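Local coordinates for protein 4-amino-4-deoxy-L-arabinose transferase or related glycosyltransferases of PMT family (Cupriavidus metallidurans, PDB 5EZM) that probably transfers aminoarabinose from a polyprenyl-phosphate carrier to lipid A, as a zinc-binding membrane glycosyltransferase of the GT-C fold, at residues W45-S48 / L49-H53; V55-D58 / E59-A63; L105-W108 / Q109-A113. All blocks are in the same frame, centred on the assembly; numbering follows the deposited sequence.

Interaction 1: W45-S48 / L49-H53. With MPG ([(Z)-octadec-9-enyl] (2R)-2,3-bis(oxidanyl)propanoate), chain B; MPG ([(Z)-octadec-9-enyl] (2R)-2,3-bis(oxidanyl)propanoate), chain C.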
# COMPACT_ATOMS: atom_id res chain seq x y z
N TRP A 45 -2.71 -11.00 -11.38
CA TRP A 45 -2.60 -9.69 -10.76
C TRP A 45 -3.96 -9.20 -10.26
O TRP A 45 -4.05 -8.65 -9.15
CB TRP A 45 -2.00 -8.70 -11.75
CG TRP A 45 -1.66 -7.36 -11.18
CD1 TRP A 45 -2.46 -6.26 -11.13
CD2 TRP A 45 -0.41 -6.98 -10.60
NE1 TRP A 45 -1.79 -5.22 -10.54
CE2 TRP A 45 -0.53 -5.64 -10.20
CE3 TRP A 45 0.80 -7.65 -10.37
CZ2 TRP A 45 0.51 -4.94 -9.59
CZ3 TRP A 45 1.83 -6.96 -9.76
CH2 TRP A 45 1.68 -5.62 -9.38
N PHE A 46 -5.01 -9.40 -11.04
CA PHE A 46 -6.32 -8.86 -10.70
C PHE A 46 -7.20 -9.84 -9.94
O PHE A 46 -7.88 -9.44 -8.98
CB PHE A 46 -7.04 -8.38 -11.96
CG PHE A 46 -6.46 -7.12 -12.53
CD1 PHE A 46 -6.81 -5.88 -12.02
CD2 PHE A 46 -5.53 -7.17 -13.56
CE1 PHE A 46 -6.26 -4.72 -12.52
CE2 PHE A 46 -4.98 -6.01 -14.08
CZ PHE A 46 -5.35 -4.79 -13.55
N VAL A 47 -7.20 -11.12 -10.32
CA VAL A 47 -8.00 -12.11 -9.60
C VAL A 47 -7.61 -12.13 -8.12
O VAL A 47 -8.48 -12.09 -7.23
CB VAL A 47 -7.86 -13.50 -10.25
CG1 VAL A 47 -8.42 -14.58 -9.33
CG2 VAL A 47 -8.55 -13.52 -11.60
N SER A 48 -6.31 -12.16 -7.84
CA SER A 48 -5.83 -12.18 -6.46
C SER A 48 -6.30 -10.96 -5.67
O SER A 48 -6.26 -10.99 -4.43
CB SER A 48 -4.31 -12.26 -6.43
OG SER A 48 -3.73 -11.23 -7.21
N LEU A 49 -6.74 -9.90 -6.34
CA LEU A 49 -7.28 -8.75 -5.62
C LEU A 49 -8.54 -9.10 -4.84
O LEU A 49 -8.76 -8.57 -3.75
CB LEU A 49 -7.58 -7.61 -6.59
CG LEU A 49 -6.39 -6.86 -7.20
CD1 LEU A 49 -6.90 -5.79 -8.16
CD2 LEU A 49 -5.53 -6.25 -6.12
N ASP A 50 -9.37 -10.00 -5.38
CA ASP A 50 -10.69 -10.27 -4.83
C ASP A 50 -10.75 -11.61 -4.11
O ASP A 50 -11.74 -12.33 -4.19
CB ASP A 50 -11.75 -10.23 -5.94
CG ASP A 50 -13.15 -10.05 -5.40
OD1 ASP A 50 -13.33 -9.33 -4.40
OD2 ASP A 50 -14.08 -10.64 -5.99
N MET A 51 -9.69 -11.95 -3.38
CA MET A 51 -9.65 -13.24 -2.69
C MET A 51 -9.29 -13.10 -1.22
O MET A 51 -9.04 -14.12 -0.56
CB MET A 51 -8.68 -14.19 -3.40
CG MET A 51 -9.14 -14.52 -4.82
SD MET A 51 -8.50 -16.07 -5.48
CE MET A 51 -6.90 -15.56 -6.08
N ARG A 52 -9.27 -11.89 -0.68
CA ARG A 52 -9.04 -11.67 0.74
C ARG A 52 -10.04 -10.64 1.25
O ARG A 52 -10.37 -9.69 0.53
CB ARG A 52 -7.62 -11.19 1.03
CG ARG A 52 -6.51 -12.09 0.51
CD ARG A 52 -5.14 -11.53 0.85
NE ARG A 52 -4.92 -10.21 0.28
CZ ARG A 52 -5.01 -9.07 0.96
NH1 ARG A 52 -5.32 -9.08 2.25
NH2 ARG A 52 -4.79 -7.91 0.35
N HIS A 53 -10.51 -10.83 2.47
CA HIS A 53 -11.29 -9.78 3.12
C HIS A 53 -10.37 -8.63 3.51
O HIS A 53 -9.15 -8.78 3.61
CB HIS A 53 -12.02 -10.32 4.34
CG HIS A 53 -13.15 -11.24 4.00
ND1 HIS A 53 -13.02 -12.61 3.98
CD2 HIS A 53 -14.44 -10.98 3.66
CE1 HIS A 53 -14.18 -13.16 3.65
NE2 HIS A 53 -15.05 -12.19 3.45
C2 MPG B . -12.23 -12.07 -8.97
C3 MPG B . -12.61 -10.84 -9.79
C4 MPG B . -11.40 -10.02 -10.22
C5 MPG B . -11.82 -8.71 -10.89
C6 MPG B . -10.71 -8.07 -11.74
C7 MPG B . -11.21 -6.81 -12.47
C8 MPG B . -10.10 -6.14 -13.33
C9 MPG B . -10.48 -4.70 -13.74
C10 MPG B . -9.27 -3.93 -14.36
C11 MPG B . -9.54 -2.41 -14.49
C12 MPG B . -8.41 -1.66 -15.27
C1 MPG B . -13.46 -12.81 -8.43
C2 MPG C . -2.35 -19.03 -6.89
C3 MPG C . -2.98 -17.71 -7.31
C4 MPG C . -4.45 -17.86 -7.68
C5 MPG C . -4.87 -16.87 -8.78
C6 MPG C . -6.05 -17.40 -9.62
C1 MPG C . -0.96 -19.23 -7.51
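Phe46 and Leu49 lie side by side and point the same way. Both have CG beside the backbone N and anti to the carbonyl carbon (chi1 -72° in each). About one helical turn separates them, which leaves the two side chains pointing the same way along the chain. They meet at their flanks, Phe46 CD1 to Leu49 CD1 at 3.9 Å. Trp45 covers one face of the Phe46 ring, with its CD1 over the ring centre. A bound MPG lipid of chain B also runs past this ring, and its C8 lies 3.6 Å from Phe46 CD1. The same alkyl chain reaches Asp50, whose CB touches C2.

All this happens where helix 31-47, part of a predicted membrane span, gives way to the loop before helix 58-72. It is the end of a membrane helix of the GT-C fold, with lipid lying against it. The backbone bonds here span three residues. Leu49 N donates to Phe46 O at 2.9 Å, and Asp50 N to Val47 O at 2.9 Å. Ser48 OG turns back to hydrogen-bond Val44 O on the helix.

The second pair, Val47 and Met51, meets at a slant. The Met51 chain is bent at chi3 (-83°), which turns its methyl back over the preceding turn: CE lies 3.7 Å from Val47 CG1 and 3.6 Å from Ser48 CA. MPG of chain C fits against both side chains, with C5 at 3.6 Å from Met51 CE. Met51 also touches Leu455 of helix 435-456, while Leu49 packs on Trp108 and on Ala115 of helix 112-133.

Interaction 2: V55-D58 / E59-A63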
# COMPACT_ATOMS: atom_id res chain seq x y z
N VAL A 55 -8.22 -6.02 5.36
CA VAL A 55 -7.38 -6.12 6.54
C VAL A 55 -7.23 -4.72 7.14
O VAL A 55 -6.64 -3.83 6.52
CB VAL A 55 -6.01 -6.74 6.21
CG1 VAL A 55 -5.06 -6.62 7.39
CG2 VAL A 55 -6.19 -8.19 5.79
N GLY A 56 -7.77 -4.53 8.34
CA GLY A 56 -7.63 -3.26 9.03
C GLY A 56 -6.23 -3.05 9.59
O GLY A 56 -5.49 -4.02 9.78
N PRO A 57 -5.87 -1.80 9.88
CA PRO A 57 -6.70 -0.61 9.68
C PRO A 57 -6.70 -0.04 8.26
O PRO A 57 -7.74 0.45 7.83
CB PRO A 57 -6.08 0.40 10.65
CG PRO A 57 -4.65 0.00 10.74
CD PRO A 57 -4.64 -1.49 10.64
N ASP A 58 -5.57 -0.14 7.56
CA ASP A 58 -5.38 0.62 6.33
C ASP A 58 -6.41 0.28 5.26
O ASP A 58 -7.16 1.16 4.80
CB ASP A 58 -3.96 0.39 5.80
CG ASP A 58 -2.90 0.98 6.71
OD1 ASP A 58 -3.17 2.03 7.32
OD2 ASP A 58 -1.81 0.38 6.81
N GLU A 59 -6.47 -0.99 4.85
CA GLU A 59 -7.39 -1.39 3.78
C GLU A 59 -8.82 -0.99 4.11
O GLU A 59 -9.53 -0.40 3.28
CB GLU A 59 -7.31 -2.89 3.55
CG GLU A 59 -5.99 -3.37 2.98
CD GLU A 59 -6.13 -4.73 2.32
OE1 GLU A 59 -6.62 -5.67 2.98
OE2 GLU A 59 -5.76 -4.84 1.13
N GLY A 60 -9.26 -1.30 5.33
CA GLY A 60 -10.60 -0.93 5.74
C GLY A 60 -10.80 0.57 5.81
O GLY A 60 -11.82 1.09 5.36
N ARG A 61 -9.81 1.29 6.37
CA ARG A 61 -9.95 2.74 6.52
C ARG A 61 -10.11 3.43 5.18
O ARG A 61 -11.02 4.25 4.99
CB ARG A 61 -8.74 3.32 7.27
CG ARG A 61 -8.62 4.83 7.11
CD ARG A 61 -7.53 5.44 7.97
NE ARG A 61 -6.27 4.71 7.87
CZ ARG A 61 -5.60 4.23 8.91
NH1 ARG A 61 -6.07 4.41 10.14
NH2 ARG A 61 -4.47 3.57 8.72
N TYR A 62 -9.24 3.12 4.22
CA TYR A 62 -9.32 3.81 2.94
C TYR A 62 -10.51 3.31 2.11
O TYR A 62 -11.13 4.10 1.39
CB TYR A 62 -8.00 3.66 2.18
CG TYR A 62 -6.85 4.25 2.96
CD1 TYR A 62 -6.94 5.54 3.48
CD2 TYR A 62 -5.70 3.52 3.22
CE1 TYR A 62 -5.90 6.09 4.21
CE2 TYR A 62 -4.66 4.06 3.95
CZ TYR A 62 -4.77 5.35 4.44
OH TYR A 62 -3.73 5.90 5.17
N ALA A 63 -10.85 2.03 2.23
CA ALA A 63 -12.03 1.53 1.53
C ALA A 63 -13.30 2.21 2.04
O ALA A 63 -14.20 2.53 1.25
CB ALA A 63 -12.14 0.02 1.67
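Val55 and Glu59 are joined at the approach to helix 58-72, and Asp58 and Arg61 in its first turn. The acidic pair Asp58-Glu59, following the first membrane helix, is consistent with the acidic motif that GT-C enzymes carry in their first loop outside the membrane.

Backbone bonds start the helix. Pro57, which follows a cis peptide bond, offers its O to Arg61 N at 2.7 Å, and Asp58 O takes Tyr62 N at 2.9 Å. Glu59 N to Val55 O is a weak bond.

One side chain also bonds to the backbone. Glu59 OE1 accepts Val55 N at 2.9 Å through its anti lone pair, the one away from OE2. The other oxygen, OE2, is held by Asn158 N and by a salt bridge to Arg111. The Glu59 carboxylate thus ties the loop before the helix to two more distant parts of the chain.

The charged pair is Asp58 OD1 and Arg61 NH2, a salt bridge whose modelled length is very short and doubtful at this resolution. The Arg61 chain bends at chi3 (48°) and brings NH2 to OD1. OD1 lies near the guanidinium plane, though carboxylate and guanidinium are turned 54° apart. Arg61 NH1 has a second acidic partner, Glu509. The side chains of Arg61 and the zinc ligand His270 are about 6 Å apart at their nearest atoms.

Packing adds Pro57 beside Arg61: Pro57 CB is 4.0 Å from Arg61 NH1.

Interaction 3: L105-W108 / Q109-A113. With MPG ([(Z)-octadec-9-enyl] (2R)-2,3-bis(oxidanyl)propanoate), chain B.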
# COMPACT_ATOMS: atom_id res chain seq x y z
N LEU A 105 -19.15 -1.39 -5.07
CA LEU A 105 -18.36 -1.65 -3.87
C LEU A 105 -17.90 -3.10 -3.83
O LEU A 105 -18.58 -4.00 -4.31
CB LEU A 105 -19.17 -1.33 -2.61
CG LEU A 105 -19.62 0.12 -2.45
CD1 LEU A 105 -20.52 0.26 -1.24
CD2 LEU A 105 -18.41 1.02 -2.33
N GLY A 106 -16.74 -3.31 -3.23
CA GLY A 106 -16.19 -4.64 -3.10
C GLY A 106 -14.74 -4.59 -2.72
O GLY A 106 -14.11 -3.53 -2.69
N GLU A 107 -14.20 -5.77 -2.42
CA GLU A 107 -12.81 -5.88 -2.00
C GLU A 107 -11.86 -5.48 -3.12
O GLU A 107 -11.00 -4.61 -2.93
CB GLU A 107 -12.51 -7.30 -1.52
CG GLU A 107 -12.99 -7.61 -0.11
CD GLU A 107 -14.46 -7.99 -0.04
OE1 GLU A 107 -15.23 -7.64 -0.97
OE2 GLU A 107 -14.85 -8.65 0.94
N TRP A 108 -12.00 -6.09 -4.30
CA TRP A 108 -11.05 -5.82 -5.37
C TRP A 108 -11.17 -4.39 -5.89
O TRP A 108 -10.16 -3.80 -6.31
CB TRP A 108 -11.20 -6.83 -6.51
CG TRP A 108 -12.43 -6.69 -7.36
CD1 TRP A 108 -13.59 -7.42 -7.25
CD2 TRP A 108 -12.62 -5.81 -8.48
NE1 TRP A 108 -14.48 -7.03 -8.22
CE2 TRP A 108 -13.92 -6.05 -8.98
CE3 TRP A 108 -11.83 -4.84 -9.10
CZ2 TRP A 108 -14.43 -5.35 -10.08
CZ3 TRP A 108 -12.34 -4.15 -10.19
CH2 TRP A 108 -13.63 -4.41 -10.66
N GLN A 109 -12.37 -3.82 -5.87
CA GLN A 109 -12.51 -2.42 -6.25
C GLN A 109 -11.80 -1.51 -5.26
O GLN A 109 -11.20 -0.50 -5.66
CB GLN A 109 -13.99 -2.04 -6.36
CG GLN A 109 -14.76 -2.80 -7.43
CD GLN A 109 -15.43 -4.05 -6.90
OE1 GLN A 109 -14.88 -4.75 -6.04
NE2 GLN A 109 -16.62 -4.35 -7.40
N ALA A 110 -11.85 -1.84 -3.98
CA ALA A 110 -11.17 -1.04 -2.97
C ALA A 110 -9.66 -1.13 -3.08
O ALA A 110 -8.96 -0.25 -2.57
CB ALA A 110 -11.63 -1.46 -1.58
N ARG A 111 -9.14 -2.17 -3.72
CA ARG A 111 -7.71 -2.35 -3.93
C ARG A 111 -7.27 -1.96 -5.33
O ARG A 111 -6.15 -2.29 -5.74
CB ARG A 111 -7.30 -3.80 -3.64
CG ARG A 111 -7.43 -4.18 -2.16
CD ARG A 111 -6.79 -5.52 -1.87
NE ARG A 111 -7.78 -6.59 -1.77
CZ ARG A 111 -8.15 -7.16 -0.63
NH1 ARG A 111 -7.62 -6.78 0.52
NH2 ARG A 111 -9.06 -8.13 -0.65
N LEU A 112 -8.13 -1.27 -6.08
CA LEU A 112 -7.84 -1.02 -7.49
C LEU A 112 -6.75 0.03 -7.66
O LEU A 112 -5.90 -0.09 -8.55
CB LEU A 112 -9.13 -0.60 -8.20
CG LEU A 112 -9.17 -0.84 -9.71
CD1 LEU A 112 -9.02 -2.32 -10.01
CD2 LEU A 112 -10.47 -0.30 -10.29
N ALA A 113 -6.77 1.07 -6.83
CA ALA A 113 -5.77 2.14 -6.94
C ALA A 113 -4.36 1.60 -6.75
O ALA A 113 -3.44 1.99 -7.49
CB ALA A 113 -6.07 3.24 -5.92
C2 MPG B . -12.23 -12.07 -8.97
C3 MPG B . -12.61 -10.84 -9.79
C4 MPG B . -11.40 -10.02 -10.22
C5 MPG B . -11.82 -8.71 -10.89
C6 MPG B . -10.71 -8.07 -11.74
C7 MPG B . -11.21 -6.81 -12.47
C8 MPG B . -10.10 -6.14 -13.33
C9 MPG B . -10.48 -4.70 -13.74
C10 MPG B . -9.27 -3.93 -14.36
C11 MPG B . -9.54 -2.41 -14.49
C12 MPG B . -8.41 -1.66 -15.27
C1 MPG B . -13.46 -12.81 -8.43
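Gln109 stacks on Trp108, its neighbour in the chain. The Gln109 chain bends at chi2 (93°) and folds its amide over the indole, the two planes only 11° apart. Gln109 CG makes a CH-pi contact, 3.5 Å from the centroid of the six-membered ring and 6° off its normal. The amide is fixed from outside as well, since NE2 donates to Phe103 O. On the opposite face of the indole lies MPG of chain B, with C5 3.8 Å above the ring plane. The indole is thus sandwiched between an amide and a lipid tail.

Ala110 N donates to Gly106 O at 3.1 Å, a helical bond of the short helix 107-110. Arg111 leaves the short helix and takes the N-cap position of helix 112-133. Its N is shared by two weak bonds, to Glu107 O and Trp108 O. Its guanidinium passes Glu107, NH2 lying 3.7 Å from Glu107 CB, but its polar partners lie elsewhere. NE bonds to Leu49 O and NH1 pairs with Glu59; the NH2 contact to Arg52 O is modelled doubtfully short. Glu107 OE2 instead hydrogen-bonds Tyr496 OH.

Leu112 reaches the edge of the indole in its plane, its CD1 3.8 Å from Trp108 CZ3. Replacing Trp108 by a serine would probably leave the Gln109 amide and the lipid tail without the flat surface between them, and Leu112 CD1 without its indole neighbour.

Ala113, in the first turn of helix 112-133, packs on Val95 of helix 91-103. Ala110 touches Tyr100 of that same helix and Ala63 of helix 58-72.

Each contact is partly buried and lies within one stretch of chain. Interaction 1 ends a membrane helix, interaction 2 starts helix 58-72, and interaction 3 spans the short helix 107-110 and the start of helix 112-133. Interaction 1 is mainly apolar; interaction 3 mixes an amide-indole stack with apolar contacts. Both share the MPG lipid of chain B, consistent with a place at the membrane edge. Interaction 2 is richer in charge and lies nearer the zinc site. Arg111 of interaction 3 ties the other two together, reaching the loop after helix 31-47 and the first turn of helix 58-72.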